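Local structure of poly-beta-hydroxybuterate polymerase (Cupriavidus necator, 5T6O) at residues A[141-153]-A[273-287]. The protein probably acts as an acyltransferase that polymerises hydroxybutyryl units into polyhydroxybutyrate, this chain being the catalytic domain of the class I synthase. The protein carries 1 engineered substitution. Residues are numbered along the deposited sequence; the frame is centred on the assembly and turned at random.
Sequences ASVTLLTTLLDFA and YIYGSREDHIVPWTA. With SO4 (sulfate ion), chain B.
Thr147 OG1 meets the Tyr275 ring at its edge, near the ring plane and 3.7 Å from Tyr275 CD2, while Leu146 CD2 approaches the same ring obliquely and Trp347 stacks on it. Tyr275 CG stands anti to the backbone N (chi1 170°), and the ring runs alongside Thr147. Tyr273 lies beside Thr144, whose CG2 reaches its ring at a slant; Trp351 meets this ring too, and its NE1 hydrogen-bonds Thr144 OG1. Thr286 CG2 lies over one face of the Trp285 ring, whose NE1 donates at the edge to sulfate O4. Arg278 NE (2.8 Å) and NH2 (2.6 Å) bond O3 and O1 of this ion, probably from the crystallisation liquor, at the guanidinium edge. The two backbones form a parallel ladder: Tyr273 N bonds to Val143 O, Leu145 N to Tyr273 O, Tyr275 N to Leu145 O and Thr147 N to Tyr275 O.

Beyond the strand ends, Thr147 CG2 lies close to Asp280 OD2, a short carbon-oxygen contact of 3.1 Å. Ile282 N meets Asp280 OD1 nearly along its C-O axis, making an Asx turn; Val283 N, from above the same carboxylate face, extends it to an Asx motif. Asp280 OD2 bonds His308 ND1, consistent with the catalytic triad of the alpha/beta hydrolase fold. Leu149 CD2 touches both Val283 CG1 and Ala287 CB (3.5 Å), the Leu149 and Val283 side chains sliding past each other in opposite directions.

Strands 140-146 and 272-277 are neighbours within the mixed sheet, between strands 113-118 and 299-304. Helix 120-134 packs against Val143 and Leu145, helix 308-312 against Thr147 and Tyr275.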
ATOM      1  N   ALA A 141      34.314  -3.453  18.859  1.00 27.91           N
ATOM      2  CA  ALA A 141      34.379  -4.865  18.508  1.00 33.36           C
ATOM      3  C   ALA A 141      33.170  -5.286  17.685  1.00 32.75           C
ATOM      4  O   ALA A 141      33.288  -6.136  16.794  1.00 29.99           O
ATOM      5  CB  ALA A 141      34.468  -5.720  19.776  1.00 34.52           C
ATOM      6  N   SER A 142      32.016  -4.689  17.965  1.00 27.35           N
ATOM      7  CA  SER A 142      30.769  -5.027  17.304  1.00 28.16           C
ATOM      8  C   SER A 142      29.806  -3.873  17.526  1.00 31.01           C
ATOM      9  O   SER A 142      30.017  -3.034  18.403  1.00 28.46           O
ATOM     10  CB  SER A 142      30.187  -6.337  17.843  1.00 25.82           C
ATOM     11  OG  SER A 142      29.533  -6.124  19.086  1.00 28.17           O
ATOM     12  N   VAL A 143      28.748  -3.844  16.717  1.00 31.32           N
ATOM     13  CA  VAL A 143      27.736  -2.797  16.744  1.00 25.76           C
ATOM     14  C   VAL A 143      26.370  -3.463  16.735  1.00 28.43           C
ATOM     15  O   VAL A 143      26.139  -4.391  15.955  1.00 26.86           O
ATOM     16  CB  VAL A 143      27.865  -1.847  15.535  1.00 24.79           C
ATOM     17  CG1 VAL A 143      26.714  -0.839  15.519  1.00 30.62           C
ATOM     18  CG2 VAL A 143      29.214  -1.128  15.569  1.00 32.48           C
ATOM     19  N   THR A 144      25.472  -2.992  17.598  1.00 26.21           N
ATOM     20  CA  THR A 144      24.076  -3.410  17.595  1.00 24.91           C
ATOM     21  C   THR A 144      23.225  -2.202  17.219  1.00 26.70           C
ATOM     22  O   THR A 144      23.239  -1.185  17.922  1.00 24.29           O
ATOM     23  CB  THR A 144      23.667  -3.967  18.961  1.00 25.06           C
ATOM     24  OG1 THR A 144      24.464  -5.124  19.262  1.00 26.66           O
ATOM     25  CG2 THR A 144      22.187  -4.357  18.976  1.00 22.99           C
ATOM     26  N   LEU A 145      22.474  -2.319  16.127  1.00 23.12           N
ATOM     27  CA  LEU A 145      21.584  -1.256  15.661  1.00 22.85           C
ATOM     28  C   LEU A 145      20.148  -1.695  15.914  1.00 23.05           C
ATOM     29  O   LEU A 145      19.607  -2.519  15.178  1.00 26.84           O
ATOM     30  CB  LEU A 145      21.823  -0.978  14.179  1.00 25.66           C
ATOM     31  CG  LEU A 145      23.215  -0.448  13.821  1.00 25.26           C
ATOM     32  CD1 LEU A 145      23.301  -0.187  12.305  1.00 27.05           C
ATOM     33  CD2 LEU A 145      23.527   0.832  14.608  1.00 26.03           C
ATOM     34  N   LEU A 146      19.529  -1.153  16.962  1.00 21.99           N
ATOM     35  CA  LEU A 146      18.130  -1.427  17.244  1.00 26.82           C
ATOM     36  C   LEU A 146      17.272  -0.359  16.573  1.00 24.86           C
ATOM     37  O   LEU A 146      17.412   0.832  16.883  1.00 23.68           O
ATOM     38  CB  LEU A 146      17.867  -1.445  18.750  1.00 21.61           C
ATOM     39  CG  LEU A 146      18.717  -2.409  19.582  1.00 20.79           C
ATOM     40  CD1 LEU A 146      18.227  -2.378  21.031  1.00 23.62           C
ATOM     41  CD2 LEU A 146      18.656  -3.837  19.037  1.00 20.65           C
ATOM     42  N   THR A 147      16.411  -0.775  15.639  1.00 21.80           N
ATOM     43  CA  THR A 147      15.394   0.119  15.087  1.00 21.52           C
ATOM     44  C   THR A 147      16.024   1.409  14.558  1.00 24.38           C
ATOM     45  O   THR A 147      15.609   2.522  14.889  1.00 24.73           O
ATOM     46  CB  THR A 147      14.335   0.402  16.158  1.00 31.68           C
ATOM     47  OG1 THR A 147      13.946  -0.846  16.728  1.00 34.45           O
ATOM     48  CG2 THR A 147      13.098   1.055  15.582  1.00 30.44           C
ATOM     49  N   THR A 148      17.042   1.254  13.718  1.00 26.04           N
ATOM     50  CA  THR A 148      17.872   2.375  13.278  1.00 23.21           C
ATOM     51  C   THR A 148      17.654   2.656  11.798  1.00 26.09           C
ATOM     52  O   THR A 148      17.692   1.737  10.978  1.00 24.21           O
ATOM     53  CB  THR A 148      19.346   2.062  13.537  1.00 25.19           C
ATOM     54  OG1 THR A 148      19.559   1.952  14.946  1.00 25.14           O
ATOM     55  CG2 THR A 148      20.268   3.134  12.928  1.00 27.90           C
ATOM     56  N   LEU A 149      17.448   3.923  11.452  1.00 23.04           N
ATOM     57  CA  LEU A 149      17.439   4.335  10.055  1.00 25.08           C
ATOM     58  C   LEU A 149      18.848   4.740   9.644  1.00 26.97           C
ATOM     59  O   LEU A 149      19.461   5.605  10.279  1.00 28.13           O
ATOM     60  CB  LEU A 149      16.466   5.493   9.833  1.00 25.03           C
ATOM     61  CG  LEU A 149      14.987   5.132   9.969  1.00 25.23           C
ATOM     62  CD1 LEU A 149      14.120   6.412   9.967  1.00 30.63           C
ATOM     63  CD2 LEU A 149      14.573   4.180   8.847  1.00 25.90           C
ATOM     64  N   LEU A 150      19.370   4.088   8.608  1.00 25.94           N
ATOM     65  CA  LEU A 150      20.531   4.567   7.873  1.00 26.21           C
ATOM     66  C   LEU A 150      20.165   4.951   6.447  1.00 30.41           C
ATOM     67  O   LEU A 150      20.571   6.019   5.953  1.00 27.31           O
ATOM     68  CB  LEU A 150      21.633   3.495   7.859  1.00 31.52           C
ATOM     69  CG  LEU A 150      22.179   3.056   9.220  1.00 28.26           C
ATOM     70  CD1 LEU A 150      23.261   1.989   9.030  1.00 24.35           C
ATOM     71  CD2 LEU A 150      22.703   4.243  10.040  1.00 28.42           C
ATOM     72  N   ASP A 151      19.386   4.101   5.777  1.00 28.25           N
ATOM     73  CA  ASP A 151      18.768   4.417   4.492  1.00 31.99           C
ATOM     74  C   ASP A 151      17.351   4.895   4.773  1.00 28.17           C
ATOM     75  O   ASP A 151      16.526   4.138   5.291  1.00 28.06           O
ATOM     76  CB  ASP A 151      18.774   3.186   3.580  1.00 30.50           C
ATOM     77  CG  ASP A 151      18.241   3.465   2.179  1.00 36.68           C
ATOM     78  OD1 ASP A 151      17.561   4.494   1.948  1.00 34.84           O
ATOM     79  OD2 ASP A 151      18.501   2.617   1.301  1.00 35.93           O
ATOM     80  N   PHE A 152      17.073   6.161   4.457  1.00 25.81           N
ATOM     81  CA  PHE A 152      15.803   6.782   4.799  1.00 29.73           C
ATOM     82  C   PHE A 152      14.817   6.766   3.633  1.00 29.82           C
ATOM     83  O   PHE A 152      13.803   7.475   3.671  1.00 29.55           O
ATOM     84  CB  PHE A 152      16.040   8.221   5.303  1.00 31.23           C
ATOM     85  CG  PHE A 152      16.719   8.300   6.664  1.00 29.12           C
ATOM     86  CD1 PHE A 152      18.049   7.920   6.820  1.00 26.52           C
ATOM     87  CD2 PHE A 152      16.037   8.781   7.773  1.00 30.44           C
ATOM     88  CE1 PHE A 152      18.675   7.988   8.065  1.00 26.31           C
ATOM     89  CE2 PHE A 152      16.655   8.854   9.031  1.00 26.87           C
ATOM     90  CZ  PHE A 152      17.972   8.464   9.171  1.00 26.28           C
ATOM     91  N   ALA A 153      15.081   5.961   2.603  1.00 32.21           N
ATOM     92  CA  ALA A 153      14.163   5.888   1.473  1.00 37.11           C
ATOM     93  C   ALA A 153      12.765   5.497   1.937  1.00 39.03           C
ATOM     94  O   ALA A 153      12.599   4.680   2.846  1.00 36.92           O
ATOM     95  CB  ALA A 153      14.673   4.886   0.431  1.00 34.41           C
ATOM     96  N   TYR A 273      24.746  -6.432  14.445  1.00 24.47           N
ATOM     97  CA  TYR A 273      23.420  -7.000  14.675  1.00 24.90           C
ATOM     98  C   TYR A 273      22.380  -5.927  14.381  1.00 25.80           C
ATOM     99  O   TYR A 273      22.411  -4.852  14.991  1.00 28.63           O
ATOM    100  CB  TYR A 273      23.297  -7.475  16.120  1.00 25.60           C
ATOM    101  CG  TYR A 273      22.082  -8.312  16.487  1.00 26.96           C
ATOM    102  CD1 TYR A 273      20.853  -7.717  16.814  1.00 24.20           C
ATOM    103  CD2 TYR A 273      22.192  -9.690  16.605  1.00 27.09           C
ATOM    104  CE1 TYR A 273      19.747  -8.496  17.193  1.00 26.03           C
ATOM    105  CE2 TYR A 273      21.105 -10.469  16.981  1.00 26.48           C
ATOM    106  CZ  TYR A 273      19.893  -9.867  17.284  1.00 27.08           C
ATOM    107  OH  TYR A 273      18.830 -10.664  17.658  1.00 27.55           O
ATOM    108  N   ILE A 274      21.470  -6.217  13.454  1.00 25.19           N
ATOM    109  CA  ILE A 274      20.516  -5.241  12.935  1.00 25.99           C
ATOM    110  C   ILE A 274      19.119  -5.729  13.270  1.00 25.01           C
ATOM    111  O   ILE A 274      18.733  -6.835  12.866  1.00 24.01           O
ATOM    112  CB  ILE A 274      20.665  -5.040  11.416  1.00 25.02           C
ATOM    113  CG1 ILE A 274      22.116  -4.698  11.064  1.00 29.20           C
ATOM    114  CG2 ILE A 274      19.728  -3.916  10.952  1.00 29.62           C
ATOM    115  CD1 ILE A 274      22.470  -4.893   9.578  1.00 29.42           C
ATOM    116  N   TYR A 275      18.368  -4.919  14.016  1.00 25.57           N
ATOM    117  CA  TYR A 275      17.066  -5.320  14.526  1.00 28.21           C
ATOM    118  C   TYR A 275      15.991  -4.361  14.020  1.00 22.68           C
ATOM    119  O   TYR A 275      16.187  -3.143  13.997  1.00 21.96           O
ATOM    120  CB  TYR A 275      17.033  -5.365  16.088  1.00 28.10           C
ATOM    121  CG  TYR A 275      15.616  -5.533  16.543  1.00 28.30           C
ATOM    122  CD1 TYR A 275      15.038  -6.796  16.609  1.00 25.19           C
ATOM    123  CD2 TYR A 275      14.813  -4.424  16.819  1.00 26.38           C
ATOM    124  CE1 TYR A 275      13.711  -6.949  16.950  1.00 24.51           C
ATOM    125  CE2 TYR A 275      13.487  -4.579  17.157  1.00 23.17           C
ATOM    126  CZ  TYR A 275      12.946  -5.839  17.209  1.00 26.16           C
ATOM    127  OH  TYR A 275      11.621  -5.976  17.523  1.00 23.30           O
ATOM    128  N   GLY A 276      14.835  -4.904  13.660  1.00 21.99           N
ATOM    129  CA  GLY A 276      13.667  -4.081  13.402  1.00 23.28           C
ATOM    130  C   GLY A 276      12.410  -4.795  13.861  1.00 24.02           C
ATOM    131  O   GLY A 276      12.416  -6.003  14.100  1.00 26.36           O
ATOM    132  N   SER A 277      11.321  -4.030  13.977  1.00 23.91           N
ATOM    133  CA  SER A 277      10.031  -4.563  14.406  1.00 22.82           C
ATOM    134  C   SER A 277       9.026  -4.537  13.252  1.00 23.97           C
ATOM    135  O   SER A 277       8.929  -3.548  12.516  1.00 23.94           O
ATOM    136  CB  SER A 277       9.479  -3.774  15.598  1.00 23.32           C
ATOM    137  OG  SER A 277      10.323  -3.893  16.737  1.00 23.83           O
ATOM    138  N   ARG A 278       8.255  -5.614  13.114  1.00 23.60           N
ATOM    139  CA  ARG A 278       7.497  -5.804  11.876  1.00 23.47           C
ATOM    140  C   ARG A 278       6.395  -4.758  11.680  1.00 29.12           C
ATOM    141  O   ARG A 278       6.143  -4.327  10.545  1.00 25.83           O
ATOM    142  CB  ARG A 278       6.895  -7.202  11.834  1.00 24.46           C
ATOM    143  CG  ARG A 278       6.211  -7.435  10.506  1.00 29.83           C
ATOM    144  CD  ARG A 278       5.941  -8.882  10.272  1.00 30.83           C
ATOM    145  NE  ARG A 278       5.326  -9.059   8.969  1.00 32.18           N
ATOM    146  CZ  ARG A 278       4.812 -10.209   8.563  1.00 29.48           C
ATOM    147  NH1 ARG A 278       4.860 -11.260   9.376  1.00 26.03           N
ATOM    148  NH2 ARG A 278       4.251 -10.303   7.362  1.00 27.39           N
ATOM    149  N   GLU A 279       5.687  -4.376  12.746  1.00 24.39           N
ATOM    150  CA  GLU A 279       4.601  -3.405  12.619  1.00 22.61           C
ATOM    151  C   GLU A 279       5.055  -1.986  12.956  1.00 25.00           C
ATOM    152  O   GLU A 279       4.218  -1.125  13.251  1.00 29.53           O
ATOM    153  CB  GLU A 279       3.417  -3.783  13.505  1.00 25.21           C
ATOM    154  CG  GLU A 279       3.028  -5.264  13.488  1.00 33.30           C
ATOM    155  CD  GLU A 279       2.676  -5.830  12.118  1.00 43.59           C
ATOM    156  OE1 GLU A 279       2.257  -5.078  11.208  1.00 42.58           O
ATOM    157  OE2 GLU A 279       2.803  -7.066  11.964  1.00 50.23           O
ATOM    158  N   ASP A 280       6.358  -1.736  12.936  1.00 24.70           N
ATOM    159  CA  ASP A 280       6.907  -0.424  13.262  1.00 26.51           C
ATOM    160  C   ASP A 280       6.685   0.506  12.075  1.00 28.99           C
ATOM    161  O   ASP A 280       7.181   0.235  10.980  1.00 28.99           O
ATOM    162  CB  ASP A 280       8.397  -0.580  13.579  1.00 27.76           C
ATOM    163  CG  ASP A 280       9.032   0.676  14.152  1.00 27.09           C
ATOM    164  OD1 ASP A 280       8.461   1.779  14.026  1.00 26.20           O
ATOM    165  OD2 ASP A 280      10.134   0.537  14.726  1.00 25.59           O
ATOM    166  N   HIS A 281       5.935   1.591  12.280  1.00 27.19           N
ATOM    167  CA  HIS A 281       5.700   2.567  11.218  1.00 31.65           C
ATOM    168  C   HIS A 281       6.443   3.869  11.451  1.00 33.43           C
ATOM    169  O   HIS A 281       6.267   4.822  10.690  1.00 34.59           O
ATOM    170  CB  HIS A 281       4.206   2.811  11.060  1.00 33.77           C
ATOM    171  CG  HIS A 281       3.468   1.572  10.673  1.00 37.36           C
ATOM    172  ND1 HIS A 281       3.740   0.888   9.507  1.00 45.35           N
ATOM    173  CD2 HIS A 281       2.525   0.853  11.323  1.00 40.31           C
ATOM    174  CE1 HIS A 281       2.972  -0.184   9.438  1.00 47.93           C
ATOM    175  NE2 HIS A 281       2.224  -0.227  10.527  1.00 49.45           N
ATOM    176  N   ILE A 282       7.270   3.921  12.483  1.00 27.95           N
ATOM    177  CA  ILE A 282       8.201   5.022  12.688  1.00 28.83           C
ATOM    178  C   ILE A 282       9.540   4.723  12.030  1.00 30.23           C
ATOM    179  O   ILE A 282      10.107   5.562  11.323  1.00 29.73           O
ATOM    180  CB  ILE A 282       8.337   5.283  14.203  1.00 30.92           C
ATOM    181  CG1 ILE A 282       7.005   5.802  14.748  1.00 35.37           C
ATOM    182  CG2 ILE A 282       9.450   6.264  14.500  1.00 28.69           C
ATOM    183  CD1 ILE A 282       6.978   5.944  16.236  1.00 43.12           C
ATOM    184  N   VAL A 283      10.037   3.507  12.229  1.00 25.93           N
ATOM    185  CA  VAL A 283      11.171   2.955  11.498  1.00 26.14           C
ATOM    186  C   VAL A 283      10.655   1.705  10.789  1.00 27.13           C
ATOM    187  O   VAL A 283      10.666   0.620  11.388  1.00 25.14           O
ATOM    188  CB  VAL A 283      12.343   2.635  12.445  1.00 26.05           C
ATOM    189  CG1 VAL A 283      13.518   2.022  11.696  1.00 26.11           C
ATOM    190  CG2 VAL A 283      12.795   3.887  13.215  1.00 24.92           C
ATOM    191  N   PRO A 284      10.169   1.801   9.545  1.00 25.56           N
ATOM    192  CA  PRO A 284       9.691   0.600   8.843  1.00 24.78           C
ATOM    193  C   PRO A 284      10.736  -0.505   8.887  1.00 25.65           C
ATOM    194  O   PRO A 284      11.932  -0.250   8.743  1.00 27.55           O
ATOM    195  CB  PRO A 284       9.464   1.097   7.408  1.00 29.33           C
ATOM    196  CG  PRO A 284       9.124   2.569   7.585  1.00 28.79           C
ATOM    197  CD  PRO A 284      10.008   3.023   8.732  1.00 30.20           C
ATOM    198  N   TRP A 285      10.288  -1.745   9.096  1.00 28.40           N
ATOM    199  CA  TRP A 285      11.270  -2.817   9.234  1.00 26.61           C
ATOM    200  C   TRP A 285      12.053  -3.003   7.945  1.00 27.38           C
ATOM    201  O   TRP A 285      13.241  -3.339   7.986  1.00 27.34           O
ATOM    202  CB  TRP A 285      10.607  -4.131   9.686  1.00 26.63           C
ATOM    203  CG  TRP A 285       9.981  -5.007   8.613  1.00 27.43           C
ATOM    204  CD1 TRP A 285       8.668  -5.039   8.253  1.00 30.14           C
ATOM    205  CD2 TRP A 285      10.643  -6.001   7.807  1.00 26.10           C
ATOM    206  NE1 TRP A 285       8.469  -5.978   7.265  1.00 28.05           N
ATOM    207  CE2 TRP A 285       9.667  -6.576   6.967  1.00 25.64           C
ATOM    208  CE3 TRP A 285      11.961  -6.453   7.711  1.00 25.54           C
ATOM    209  CZ2 TRP A 285       9.965  -7.581   6.049  1.00 29.53           C
ATOM    210  CZ3 TRP A 285      12.261  -7.459   6.793  1.00 26.83           C
ATOM    211  CH2 TRP A 285      11.268  -8.008   5.978  1.00 30.27           C
ATOM    212  N   THR A 286      11.425  -2.727   6.799  1.00 24.64           N
ATOM    213  CA  THR A 286      12.133  -2.821   5.528  1.00 28.73           C
ATOM    214  C   THR A 286      13.218  -1.755   5.420  1.00 32.54           C
ATOM    215  O   THR A 286      14.243  -1.974   4.756  1.00 28.55           O
ATOM    216  CB  THR A 286      11.138  -2.687   4.377  1.00 30.94           C
ATOM    217  OG1 THR A 286      10.374  -1.491   4.556  1.00 29.15           O
ATOM    218  CG2 THR A 286      10.180  -3.863   4.373  1.00 32.45           C
ATOM    219  N   ALA A 287      13.004  -0.604   6.065  1.00 29.68           N
ATOM    220  CA  ALA A 287      14.005   0.461   6.068  1.00 29.21           C
ATOM    221  C   ALA A 287      15.193   0.082   6.939  1.00 27.03           C
ATOM    222  O   ALA A 287      16.345   0.296   6.551  1.00 31.76           O
ATOM    223  CB  ALA A 287      13.381   1.776   6.549  1.00 27.99           C
TER
HETATM  224  S   SO4 B 601       4.878  -7.045   5.840  1.00 59.50           S
HETATM  225  O1  SO4 B 601       4.844  -8.476   5.543  1.00 64.49           O
HETATM  226  O2  SO4 B 601       3.714  -6.417   5.215  1.00 67.24           O
HETATM  227  O3  SO4 B 601       4.814  -6.830   7.286  1.00 57.87           O
HETATM  228  O4  SO4 B 601       6.110  -6.469   5.295  1.00 45.10           O
HETATM  229  O   HOH W   1      18.058  -1.423  12.914  1.00 24.13           O
HETATM  230  O   HOH W   2      11.003  -1.207  16.780  1.00 29.95           O
HETATM  231  O   HOH W   3      18.596   1.712   7.096  1.00 27.20           O